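Local coordinates for cobalamin biosynthesis protein CobN (Mycobacterium tuberculosis, PDB 7C6O) that serves as the large catalytic subunit of cobaltochelatase, the enzyme that inserts cobalt into the corrin ring of hydrogenobyrinic acid a,c-diamide in cobalamin biosynthesis, at residues A[260-265]-A[315-320]; A[311-316]-A[845-850]; A[606-611]-A[818-823]; A[889-894]-A[945-950]. All blocks are in the same frame, centred on the assembly; numbering follows the deposited sequence.

Contact 1. Residues A[260-265]-A[315-320]; sequences AAASAG and PEFDGR
Where the chain passes from helix 305-313 into strand 321-331 of a mixed seven-stranded sheet, F317 points its ring at A262 and S263, two residues of the long loop that follows strand 246-249 of the same sheet. The joint is therefore loop against connector: 110 Å² is buried over both sides, with no hydrogen bond between the segments. The adjacent ring atoms CE2 and CZ do the touching. F317 CE2 lies 4.2 Å from A262 CB, while F317 CZ approaches S263 CB at 4.5 Å, a loose van der Waals fit, with A262 C and S263 N lying obliquely to the ring. Y843 ties the two sides, since its ring stacks with that of F317 and its hydroxyl bonds to A262 O; W271 meets the F317 ring as well. Behind F317 the backbone is coiled by two successive i to i+3 bonds, D318 N to P315 O at 3.1 Å and G319 N to E316 O at 3.0 Å. D318 binds A254 N and W271 NE1, fastening the connector to neighbouring loops. Its charge also faces R320, whose NH2 lies 3.4 Å from D318 OD2 with the oxygen well off the guanidinium plane, an ion pair without a directed N-H.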
loop_
_atom_site.group_PDB
_atom_site.type_symbol
_atom_site.label_atom_id
_atom_site.label_comp_id
_atom_site.label_asym_id
_atom_site.label_seq_id
_atom_site.Cartn_x
_atom_site.Cartn_y
_atom_site.Cartn_z
ATOM N N ALA A 260 -10.505 6.207 -10.767
ATOM C CA ALA A 260 -10.303 7.364 -9.901
ATOM C C ALA A 260 -11.588 7.816 -9.219
ATOM O O ALA A 260 -11.523 8.474 -8.177
ATOM C CB ALA A 260 -9.709 8.525 -10.699
ATOM N N ALA A 261 -12.750 7.486 -9.773
ATOM C CA ALA A 261 -14.016 7.894 -9.182
ATOM C C ALA A 261 -14.608 6.835 -8.261
ATOM O O ALA A 261 -15.723 7.021 -7.763
ATOM C CB ALA A 261 -15.021 8.247 -10.283
ATOM N N ALA A 262 -13.890 5.738 -8.015
ATOM C CA ALA A 262 -14.429 4.609 -7.266
ATOM C C ALA A 262 -13.634 4.281 -6.006
ATOM O O ALA A 262 -13.898 3.251 -5.376
ATOM C CB ALA A 262 -14.502 3.368 -8.163
ATOM N N SER A 263 -12.675 5.115 -5.621
ATOM C CA SER A 263 -11.861 4.828 -4.449
ATOM C C SER A 263 -12.523 5.437 -3.213
ATOM O O SER A 263 -13.687 5.846 -3.248
ATOM C CB SER A 263 -10.429 5.318 -4.666
ATOM O OG SER A 263 -10.400 6.671 -5.077
ATOM N N ALA A 264 -11.789 5.489 -2.100
ATOM C CA ALA A 264 -12.353 5.959 -0.839
ATOM C C ALA A 264 -12.987 7.334 -1.002
ATOM O O ALA A 264 -12.383 8.250 -1.568
ATOM C CB ALA A 264 -11.269 6.003 0.239
ATOM N N GLY A 265 -14.218 7.469 -0.509
ATOM C CA GLY A 265 -14.973 8.694 -0.641
ATOM C C GLY A 265 -15.700 8.860 -1.957
ATOM O O GLY A 265 -16.554 9.753 -2.065
ATOM N N PRO A 315 -6.850 -3.636 -11.625
ATOM C CA PRO A 315 -7.433 -4.968 -11.377
ATOM C C PRO A 315 -7.699 -5.269 -9.906
ATOM O O PRO A 315 -8.576 -6.091 -9.613
ATOM C CB PRO A 315 -6.386 -5.921 -11.966
ATOM C CG PRO A 315 -5.802 -5.148 -13.082
ATOM C CD PRO A 315 -5.721 -3.724 -12.574
ATOM N N GLU A 316 -6.979 -4.631 -8.977
ATOM C CA GLU A 316 -7.295 -4.789 -7.558
ATOM C C GLU A 316 -8.686 -4.265 -7.222
ATOM O O GLU A 316 -9.307 -4.735 -6.260
ATOM C CB GLU A 316 -6.247 -4.079 -6.696
ATOM C CG GLU A 316 -4.910 -4.798 -6.628
ATOM C CD GLU A 316 -3.850 -4.000 -5.887
ATOM O OE1 GLU A 316 -4.055 -2.787 -5.655
ATOM O OE2 GLU A 316 -2.805 -4.590 -5.543
ATOM N N PHE A 317 -9.186 -3.286 -7.986
ATOM C CA PHE A 317 -10.540 -2.787 -7.756
ATOM C C PHE A 317 -11.577 -3.885 -7.955
ATOM O O PHE A 317 -12.666 -3.823 -7.373
ATOM C CB PHE A 317 -10.851 -1.615 -8.692
ATOM C CG PHE A 317 -10.246 -0.298 -8.272
ATOM C CD1 PHE A 317 -8.877 -0.156 -8.107
ATOM C CD2 PHE A 317 -11.054 0.815 -8.095
ATOM C CE1 PHE A 317 -8.331 1.063 -7.743
ATOM C CE2 PHE A 317 -10.517 2.037 -7.733
ATOM C CZ PHE A 317 -9.151 2.162 -7.555
ATOM N N ASP A 318 -11.264 -4.887 -8.784
ATOM C CA ASP A 318 -12.148 -6.024 -9.020
ATOM C C ASP A 318 -12.074 -7.087 -7.931
ATOM O O ASP A 318 -12.886 -8.021 -7.950
ATOM C CB ASP A 318 -11.812 -6.704 -10.350
ATOM C CG ASP A 318 -12.311 -5.938 -11.558
ATOM O OD1 ASP A 318 -12.703 -4.760 -11.424
ATOM O OD2 ASP A 318 -12.305 -6.537 -12.653
ATOM N N GLY A 319 -11.120 -6.994 -7.009
ATOM C CA GLY A 319 -10.895 -8.078 -6.071
ATOM C C GLY A 319 -10.069 -9.221 -6.616
ATOM O O GLY A 319 -10.125 -10.330 -6.076
ATOM N N ARG A 320 -9.303 -8.988 -7.675
ATOM C CA ARG A 320 -8.467 -10.031 -8.248
ATOM C C ARG A 320 -7.225 -10.262 -7.392
ATOM O O ARG A 320 -6.713 -9.346 -6.741
ATOM C CB ARG A 320 -8.053 -9.661 -9.672
ATOM C CG ARG A 320 -9.210 -9.600 -10.653
ATOM C CD ARG A 320 -8.743 -9.129 -12.020
ATOM N NE ARG A 320 -9.855 -8.990 -12.956
ATOM C CZ ARG A 320 -9.734 -8.553 -14.207
ATOM N NH1 ARG A 320 -8.544 -8.210 -14.683
ATOM N NH2 ARG A 320 -10.805 -8.458 -14.983
#

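Contact 2. Residues A[311-316]-A[845-850]; sequences QVAVPE and VDPKAV
P847 meets A313 through one side of its pyrrolidine ring, and the ring can be followed atom by atom. CB, the first atom out from the backbone, turns to another part of the fold and lies 3.7 Å from A947 O. The next atom, CG, is 3.8 Å from A313 CB, and CD, which closes the ring onto the backbone nitrogen, is 3.7 Å from that same methyl. The nearly equal distances place the A313 methyl beside the CG-CD bond, not at a single ring corner. From the other direction, A313 has just this one methyl to offer, and V845 O lies a looser 4.4 Å from it. Only 116 Å² is buried in all, and no hydrogen bond crosses.

The proline is held in place by a type I beta turn running from D846 to A849 and closed by A849 N to D846 O at 3.0 Å; its backbone angles of -70° and -13° suit the second position of such a turn. An Asx turn is superimposed on it, with K848 N donating to D846 OD1 at 3.1 Å from above the carboxylate plane. The other carboxylate oxygen, D846 OD2, forms a salt bridge with R917. On the A313 side, a wider, pi-type turn occurs at 311-313, and E316 N bonds to V312 O at 3.0 Å. R603 of helix 595-604 packs against both A313 and V312, and V312 also rests on L287 of strand 283-289.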
loop_
_atom_site.group_PDB
_atom_site.type_symbol
_atom_site.label_atom_id
_atom_site.label_comp_id
_atom_site.label_asym_id
_atom_site.label_seq_id
_atom_site.Cartn_x
_atom_site.Cartn_y
_atom_site.Cartn_z
ATOM N N GLN A 311 -2.395 -3.572 -15.025
ATOM C CA GLN A 311 -2.466 -4.991 -14.707
ATOM C C GLN A 311 -2.424 -5.296 -13.218
ATOM O O GLN A 311 -2.586 -6.462 -12.841
ATOM C CB GLN A 311 -1.335 -5.756 -15.405
ATOM C CG GLN A 311 -1.480 -5.794 -16.914
ATOM C CD GLN A 311 -0.491 -6.734 -17.562
ATOM O OE1 GLN A 311 -0.447 -7.921 -17.239
ATOM N NE2 GLN A 311 0.317 -6.207 -18.475
ATOM N N VAL A 312 -2.221 -4.293 -12.365
ATOM C CA VAL A 312 -2.180 -4.543 -10.929
ATOM C C VAL A 312 -3.131 -3.602 -10.199
ATOM O O VAL A 312 -4.123 -4.046 -9.612
ATOM C CB VAL A 312 -0.745 -4.419 -10.385
ATOM C CG1 VAL A 312 -0.730 -4.647 -8.876
ATOM C CG2 VAL A 312 0.169 -5.422 -11.068
ATOM N N ALA A 313 -2.848 -2.296 -10.242
ATOM C CA ALA A 313 -3.549 -1.351 -9.374
ATOM C C ALA A 313 -5.050 -1.331 -9.651
ATOM O O ALA A 313 -5.864 -1.397 -8.722
ATOM C CB ALA A 313 -2.959 0.052 -9.534
ATOM N N VAL A 314 -5.436 -1.226 -10.918
ATOM C CA VAL A 314 -6.854 -1.164 -11.271
ATOM C C VAL A 314 -7.488 -2.551 -11.163
ATOM O O VAL A 314 -8.602 -2.658 -10.631
ATOM C CB VAL A 314 -7.058 -0.541 -12.663
ATOM C CG1 VAL A 314 -8.535 -0.546 -13.043
ATOM C CG2 VAL A 314 -6.519 0.881 -12.680
ATOM N N PRO A 315 -6.850 -3.636 -11.625
ATOM C CA PRO A 315 -7.433 -4.968 -11.377
ATOM C C PRO A 315 -7.699 -5.269 -9.906
ATOM O O PRO A 315 -8.576 -6.091 -9.613
ATOM C CB PRO A 315 -6.386 -5.921 -11.966
ATOM C CG PRO A 315 -5.802 -5.148 -13.082
ATOM C CD PRO A 315 -5.721 -3.724 -12.574
ATOM N N GLU A 316 -6.979 -4.631 -8.977
ATOM C CA GLU A 316 -7.295 -4.789 -7.558
ATOM C C GLU A 316 -8.686 -4.265 -7.222
ATOM O O GLU A 316 -9.307 -4.735 -6.260
ATOM C CB GLU A 316 -6.247 -4.079 -6.696
ATOM C CG GLU A 316 -4.910 -4.798 -6.628
ATOM C CD GLU A 316 -3.850 -4.000 -5.887
ATOM O OE1 GLU A 316 -4.055 -2.787 -5.655
ATOM O OE2 GLU A 316 -2.805 -4.590 -5.543
ATOM N N VAL A 845 -6.054 3.178 -4.778
ATOM C CA VAL A 845 -6.311 4.345 -5.611
ATOM C C VAL A 845 -5.802 4.099 -7.023
ATOM O O VAL A 845 -4.987 3.208 -7.274
ATOM C CB VAL A 845 -5.651 5.618 -5.031
ATOM C CG1 VAL A 845 -6.214 5.933 -3.653
ATOM C CG2 VAL A 845 -4.135 5.459 -4.975
ATOM N N ASP A 846 -6.307 4.901 -7.948
ATOM C CA ASP A 846 -5.726 5.000 -9.279
ATOM C C ASP A 846 -4.397 5.726 -9.140
ATOM O O ASP A 846 -4.393 6.925 -8.830
ATOM C CB ASP A 846 -6.673 5.749 -10.224
ATOM C CG ASP A 846 -6.102 5.933 -11.625
ATOM O OD1 ASP A 846 -4.986 5.451 -11.909
ATOM O OD2 ASP A 846 -6.784 6.572 -12.453
ATOM N N PRO A 847 -3.258 5.058 -9.341
ATOM C CA PRO A 847 -1.964 5.707 -9.079
ATOM C C PRO A 847 -1.614 6.803 -10.067
ATOM O O PRO A 847 -0.671 7.560 -9.806
ATOM C CB PRO A 847 -0.971 4.544 -9.167
ATOM C CG PRO A 847 -1.619 3.591 -10.128
ATOM C CD PRO A 847 -3.100 3.687 -9.858
ATOM N N LYS A 848 -2.325 6.906 -11.190
ATOM C CA LYS A 848 -2.133 7.994 -12.140
ATOM C C LYS A 848 -3.041 9.184 -11.859
ATOM O O LYS A 848 -3.009 10.164 -12.612
ATOM C CB LYS A 848 -2.366 7.488 -13.571
ATOM C CG LYS A 848 -1.364 6.427 -14.017
ATOM C CD LYS A 848 -1.831 5.693 -15.269
ATOM C CE LYS A 848 -1.865 6.611 -16.481
ATOM N NZ LYS A 848 -0.509 7.107 -16.845
ATOM N N ALA A 849 -3.844 9.124 -10.795
ATOM C CA ALA A 849 -4.799 10.173 -10.460
ATOM C C ALA A 849 -4.483 10.820 -9.116
ATOM O O ALA A 849 -5.385 11.311 -8.429
ATOM C CB ALA A 849 -6.225 9.625 -10.466
ATOM N N VAL A 850 -3.211 10.825 -8.725
ATOM C CA VAL A 850 -2.794 11.464 -7.479
ATOM C C VAL A 850 -1.721 12.501 -7.797
ATOM O O VAL A 850 -0.812 12.231 -8.596
ATOM C CB VAL A 850 -2.310 10.431 -6.445
ATOM C CG1 VAL A 850 -3.458 9.526 -6.019
ATOM C CG2 VAL A 850 -1.162 9.600 -6.987
#

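Contact 3. Residues A[606-611]-A[818-823]; sequences HAVLVD and RFIPAG
V608 and I820 face each other with their branched side chains set at a slant, so that one methyl of the valine carries most of the contact. V608 CG1 stands opposite its own backbone N (chi1 175°), which directs it at the stem of the isoleucine: I820 CG1 is 3.7 Å away and I820 CB 4.0 Å. The isoleucine divides its two branches between different targets. With chi1 at -55°, CG1 sits beside its backbone N and against the valine, while CG2 extends opposite that N and comes within 4.0 Å of L609 O, a methyl lying against a carbonyl oxygen.

That carbonyl belongs to the flank of strand 608-612 turned from its parallel neighbour. This strand ends a mixed sheet and pairs with strand 586-591, V608 bonding to L586 and Y588, and V610 to Y588 and F590. L609 uses its N-H on that same flank, in a weak bond to N841 OD1. The irregular segment 818-823 does not extend the sheet: no hydrogen bond joins it to the strand, and the closest alpha carbons, V608 CA and I820 CA, stay 7.7 Å apart. Packing beside this edge strand buries 116 Å² over both surfaces. I820 also packs on Q810 and A814 of helix 807-815, V610 meets Q810 too, and V608 additionally touches I321 at the start of strand 321-331.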
loop_
_atom_site.group_PDB
_atom_site.type_symbol
_atom_site.label_atom_id
_atom_site.label_comp_id
_atom_site.label_asym_id
_atom_site.label_seq_id
_atom_site.Cartn_x
_atom_site.Cartn_y
_atom_site.Cartn_z
ATOM N N HIS A 606 0.901 -12.334 -3.184
ATOM C CA HIS A 606 -0.432 -12.689 -3.676
ATOM C C HIS A 606 -1.481 -12.816 -2.575
ATOM O O HIS A 606 -2.339 -13.704 -2.629
ATOM C CB HIS A 606 -0.381 -13.987 -4.497
ATOM C CG HIS A 606 0.197 -15.159 -3.764
ATOM N ND1 HIS A 606 1.515 -15.541 -3.896
ATOM C CD2 HIS A 606 -0.369 -16.048 -2.912
ATOM C CE1 HIS A 606 1.738 -16.608 -3.149
ATOM N NE2 HIS A 606 0.613 -16.933 -2.540
ATOM N N ALA A 607 -1.443 -11.922 -1.592
ATOM C CA ALA A 607 -2.307 -12.062 -0.431
ATOM C C ALA A 607 -3.760 -11.760 -0.777
ATOM O O ALA A 607 -4.056 -10.897 -1.608
ATOM C CB ALA A 607 -1.844 -11.134 0.692
ATOM N N VAL A 608 -4.666 -12.492 -0.137
ATOM C CA VAL A 608 -6.080 -12.140 -0.084
ATOM C C VAL A 608 -6.312 -11.477 1.265
ATOM O O VAL A 608 -6.315 -12.147 2.303
ATOM C CB VAL A 608 -6.986 -13.367 -0.263
ATOM C CG1 VAL A 608 -8.450 -12.980 -0.080
ATOM C CG2 VAL A 608 -6.769 -14.004 -1.631
ATOM N N LEU A 609 -6.482 -10.159 1.266
ATOM C CA LEU A 609 -6.744 -9.448 2.508
ATOM C C LEU A 609 -8.184 -9.663 2.952
ATOM O O LEU A 609 -9.093 -9.829 2.137
ATOM C CB LEU A 609 -6.485 -7.949 2.347
ATOM C CG LEU A 609 -5.128 -7.498 1.809
ATOM C CD1 LEU A 609 -5.041 -5.982 1.843
ATOM C CD2 LEU A 609 -3.977 -8.126 2.587
ATOM N N VAL A 610 -8.382 -9.672 4.267
ATOM C CA VAL A 610 -9.704 -9.550 4.872
ATOM C C VAL A 610 -9.584 -8.377 5.831
ATOM O O VAL A 610 -9.095 -8.538 6.955
ATOM C CB VAL A 610 -10.151 -10.822 5.603
ATOM C CG1 VAL A 610 -11.546 -10.631 6.191
ATOM C CG2 VAL A 610 -10.126 -12.017 4.666
ATOM N N ASP A 611 -9.994 -7.189 5.395
ATOM C CA ASP A 611 -9.662 -6.041 6.219
ATOM C C ASP A 611 -10.560 -5.992 7.451
ATOM O O ASP A 611 -11.641 -6.586 7.491
ATOM C CB ASP A 611 -9.704 -4.731 5.417
ATOM C CG ASP A 611 -11.079 -4.381 4.872
ATOM O OD1 ASP A 611 -12.083 -5.032 5.215
ATOM O OD2 ASP A 611 -11.140 -3.418 4.077
ATOM N N ARG A 818 -13.483 -19.147 -1.684
ATOM C CA ARG A 818 -14.565 -18.364 -2.257
ATOM C C ARG A 818 -14.062 -16.976 -2.634
ATOM O O ARG A 818 -12.985 -16.545 -2.215
ATOM C CB ARG A 818 -15.732 -18.273 -1.276
ATOM C CG ARG A 818 -16.207 -19.640 -0.812
ATOM C CD ARG A 818 -17.647 -19.618 -0.346
ATOM N NE ARG A 818 -18.150 -20.964 -0.079
ATOM C CZ ARG A 818 -18.860 -21.683 -0.944
ATOM N NH1 ARG A 818 -19.160 -21.188 -2.138
ATOM N NH2 ARG A 818 -19.276 -22.898 -0.611
ATOM N N PHE A 819 -14.845 -16.284 -3.456
ATOM C CA PHE A 819 -14.477 -14.934 -3.856
ATOM C C PHE A 819 -14.686 -13.971 -2.693
ATOM O O PHE A 819 -15.772 -13.917 -2.107
ATOM C CB PHE A 819 -15.297 -14.488 -5.068
ATOM C CG PHE A 819 -14.995 -13.085 -5.518
ATOM C CD1 PHE A 819 -13.848 -12.810 -6.245
ATOM C CD2 PHE A 819 -15.854 -12.043 -5.209
ATOM C CE1 PHE A 819 -13.560 -11.517 -6.660
ATOM C CE2 PHE A 819 -15.575 -10.746 -5.619
ATOM C CZ PHE A 819 -14.428 -10.484 -6.347
ATOM N N ILE A 820 -13.647 -13.216 -2.357
ATOM C CA ILE A 820 -13.690 -12.238 -1.274
ATOM C C ILE A 820 -13.936 -10.865 -1.891
ATOM O O ILE A 820 -13.072 -10.370 -2.631
ATOM C CB ILE A 820 -12.397 -12.249 -0.448
ATOM C CG1 ILE A 820 -12.112 -13.658 0.074
ATOM C CG2 ILE A 820 -12.493 -11.256 0.708
ATOM C CD1 ILE A 820 -13.229 -14.235 0.918
ATOM N N PRO A 821 -15.071 -10.222 -1.619
ATOM C CA PRO A 821 -15.372 -8.951 -2.284
ATOM C C PRO A 821 -14.370 -7.874 -1.904
ATOM O O PRO A 821 -13.842 -7.845 -0.790
ATOM C CB PRO A 821 -16.778 -8.610 -1.779
ATOM C CG PRO A 821 -16.882 -9.319 -0.468
ATOM C CD PRO A 821 -16.104 -10.595 -0.639
ATOM N N ALA A 822 -14.103 -6.985 -2.857
ATOM C CA ALA A 822 -13.186 -5.877 -2.648
ATOM C C ALA A 822 -13.936 -4.626 -2.203
ATOM O O ALA A 822 -15.160 -4.526 -2.317
ATOM C CB ALA A 822 -12.395 -5.582 -3.923
ATOM N N GLY A 823 -13.175 -3.667 -1.686
ATOM C CA GLY A 823 -13.720 -2.410 -1.237
ATOM C C GLY A 823 -12.631 -1.374 -1.061
ATOM O O GLY A 823 -11.438 -1.687 -1.090
#

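Contact 4. Residues A[889-894]-A[945-950]; sequences SAMRTA and RDAFPH
A890 and M891 receive the ring of F948 in two different ways. The first is a CH-pi contact: A890 CB lies over one face, 4.2 Å from the centroid of the F948 ring and 27° off its normal. The second is apolar packing at the rim, where M891 CG comes in the ring plane to 3.7 Å from F948 CZ. Extended beyond CG, the methionine carries its methyl round the rim to the side away from A890, M891 CE lying 4.1 Å from F948 CZ and 4.2 Å from A947 CB. F948 reaches both partners because its CG is opposite the carbonyl carbon (chi1 -64°).

No hydrogen bond or salt bridge crosses; the polar groups pair within their own segment or with residues around it. S889 O accepts from T893 N at 3.0 Å and from T893 OG1 at 2.9 Å, the donors arriving from opposite faces of the carbonyl plane. R945 grips one oxygen side-on with two nitrogens, NE at 2.9 Å and NH2 at 3.1 Å from D946 OD1; the other oxygen, OD2, bonds to Y1003 and Q600.

Helices 887-893 and 942-947 follow strands 880-885 and 935-940, adjacent parallel strands of a mixed eight-stranded sheet. F948 is the break between helix 942-947 and helix 949-963, occupying the N-cap position of the latter, and helix 595-604 adds P595 and T599 against M891 and R603 against A947.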
loop_
_atom_site.group_PDB
_atom_site.type_symbol
_atom_site.label_atom_id
_atom_site.label_comp_id
_atom_site.label_asym_id
_atom_site.label_seq_id
_atom_site.Cartn_x
_atom_site.Cartn_y
_atom_site.Cartn_z
ATOM N N SER A 889 0.277 6.847 2.930
ATOM C CA SER A 889 -0.282 8.185 3.096
ATOM C C SER A 889 -0.933 8.675 1.810
ATOM O O SER A 889 -2.015 9.272 1.844
ATOM C CB SER A 889 0.812 9.157 3.537
ATOM O OG SER A 889 1.413 8.736 4.749
ATOM N N ALA A 890 -0.282 8.449 0.667
ATOM C CA ALA A 890 -0.887 8.833 -0.602
ATOM C C ALA A 890 -2.196 8.093 -0.836
ATOM O O ALA A 890 -3.121 8.644 -1.440
ATOM C CB ALA A 890 0.086 8.572 -1.752
ATOM N N MET A 891 -2.302 6.858 -0.349
ATOM C CA MET A 891 -3.537 6.102 -0.521
ATOM C C MET A 891 -4.621 6.540 0.457
ATOM O O MET A 891 -5.810 6.439 0.137
ATOM C CB MET A 891 -3.256 4.610 -0.368
ATOM C CG MET A 891 -2.346 4.045 -1.445
ATOM S SD MET A 891 -1.924 2.326 -1.130
ATOM C CE MET A 891 -1.181 1.874 -2.700
ATOM N N ARG A 892 -4.237 7.017 1.647
ATOM C CA ARG A 892 -5.223 7.500 2.610
ATOM C C ARG A 892 -5.813 8.843 2.196
ATOM O O ARG A 892 -6.981 9.125 2.491
ATOM C CB ARG A 892 -4.595 7.649 3.998
ATOM C CG ARG A 892 -4.183 6.369 4.713
ATOM C CD ARG A 892 -3.660 6.723 6.114
ATOM N NE ARG A 892 -3.163 5.568 6.853
ATOM C CZ ARG A 892 -1.960 5.494 7.413
ATOM N NH1 ARG A 892 -1.119 6.519 7.338
ATOM N NH2 ARG A 892 -1.605 4.398 8.065
ATOM N N THR A 893 -5.020 9.690 1.538
ATOM C CA THR A 893 -5.391 11.074 1.285
ATOM C C THR A 893 -5.563 11.415 -0.187
ATOM O O THR A 893 -5.978 12.542 -0.492
ATOM C CB THR A 893 -4.333 12.024 1.865
ATOM O OG1 THR A 893 -3.124 11.890 1.110
ATOM C CG2 THR A 893 -4.049 11.693 3.323
ATOM N N ALA A 894 -5.248 10.493 -1.094
ATOM C CA ALA A 894 -5.170 10.742 -2.533
ATOM C C ALA A 894 -4.074 11.746 -2.887
ATOM O O ALA A 894 -4.138 12.391 -3.938
ATOM C CB ALA A 894 -6.521 11.190 -3.110
ATOM N N ARG A 945 8.003 4.089 -3.917
ATOM C CA ARG A 945 8.673 3.792 -5.179
ATOM C C ARG A 945 7.950 2.687 -5.947
ATOM O O ARG A 945 7.734 2.803 -7.161
ATOM C CB ARG A 945 10.123 3.405 -4.894
ATOM C CG ARG A 945 10.854 2.684 -6.012
ATOM C CD ARG A 945 12.002 1.880 -5.421
ATOM N NE ARG A 945 11.512 0.735 -4.656
ATOM C CZ ARG A 945 12.196 0.114 -3.699
ATOM N NH1 ARG A 945 13.410 0.528 -3.359
ATOM N NH2 ARG A 945 11.655 -0.922 -3.073
ATOM N N ASP A 946 7.550 1.618 -5.249
ATOM C CA ASP A 946 6.907 0.477 -5.899
ATOM C C ASP A 946 5.559 0.854 -6.502
ATOM O O ASP A 946 5.247 0.478 -7.639
ATOM C CB ASP A 946 6.704 -0.656 -4.893
ATOM C CG ASP A 946 7.997 -1.284 -4.439
ATOM O OD1 ASP A 946 9.082 -0.819 -4.849
ATOM O OD2 ASP A 946 7.914 -2.255 -3.661
ATOM N N ALA A 947 4.729 1.563 -5.736
ATOM C CA ALA A 947 3.324 1.742 -6.075
ATOM C C ALA A 947 3.028 3.025 -6.838
ATOM O O ALA A 947 1.991 3.099 -7.508
ATOM C CB ALA A 947 2.468 1.724 -4.802
ATOM N N PHE A 948 3.892 4.032 -6.752
ATOM C CA PHE A 948 3.637 5.331 -7.378
ATOM C C PHE A 948 4.813 5.751 -8.254
ATOM O O PHE A 948 5.390 6.828 -8.072
ATOM C CB PHE A 948 3.331 6.378 -6.310
ATOM C CG PHE A 948 2.068 6.101 -5.547
ATOM C CD1 PHE A 948 2.112 5.504 -4.296
ATOM C CD2 PHE A 948 0.832 6.405 -6.094
ATOM C CE1 PHE A 948 0.947 5.238 -3.598
ATOM C CE2 PHE A 948 -0.338 6.140 -5.401
ATOM C CZ PHE A 948 -0.281 5.555 -4.151
ATOM N N PRO A 949 5.182 4.930 -9.242
ATOM C CA PRO A 949 6.309 5.318 -10.101
ATOM C C PRO A 949 6.010 6.550 -10.933
ATOM O O PRO A 949 6.924 7.345 -11.187
ATOM C CB PRO A 949 6.529 4.073 -10.973
ATOM C CG PRO A 949 5.170 3.464 -11.076
ATOM C CD PRO A 949 4.511 3.712 -9.738
ATOM N N HIS A 950 4.753 6.742 -11.349
ATOM C CA HIS A 950 4.392 7.945 -12.095
ATOM C C HIS A 950 4.607 9.200 -11.260
ATOM O O HIS A 950 4.954 10.254 -11.803
ATOM C CB HIS A 950 2.931 7.882 -12.552
ATOM C CG HIS A 950 2.522 6.563 -13.134
ATOM N ND1 HIS A 950 2.194 5.476 -12.355
ATOM C CD2 HIS A 950 2.365 6.166 -14.420
ATOM C CE1 HIS A 950 1.863 4.462 -13.134
ATOM N NE2 HIS A 950 1.958 4.854 -14.392
#

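Overall arrangement
All four contacts are buried and mainly apolar across their segments, with no hydrogen bond between partners; they differ in the elements joined. Contacts 1 and 2 share P315 and E316, and F317 CZ of contact 1 packs on V845 C of contact 2 at 3.9 Å. Contact 2 in turn touches contact 4, their centres about 10 Å apart, so loop 845-850 lies between the 305-320 region and the helices of the sheet containing strands 880-885 and 935-940. Contact 3, against the sheet edged by strand 608-612, meets contact 1 through F819 and A822 but not contact 4. Contacts 1 and 4 use aromatic rings, F317 obliquely, F948 by one face and its edge; contacts 2 and 3 rely on aliphatic groups.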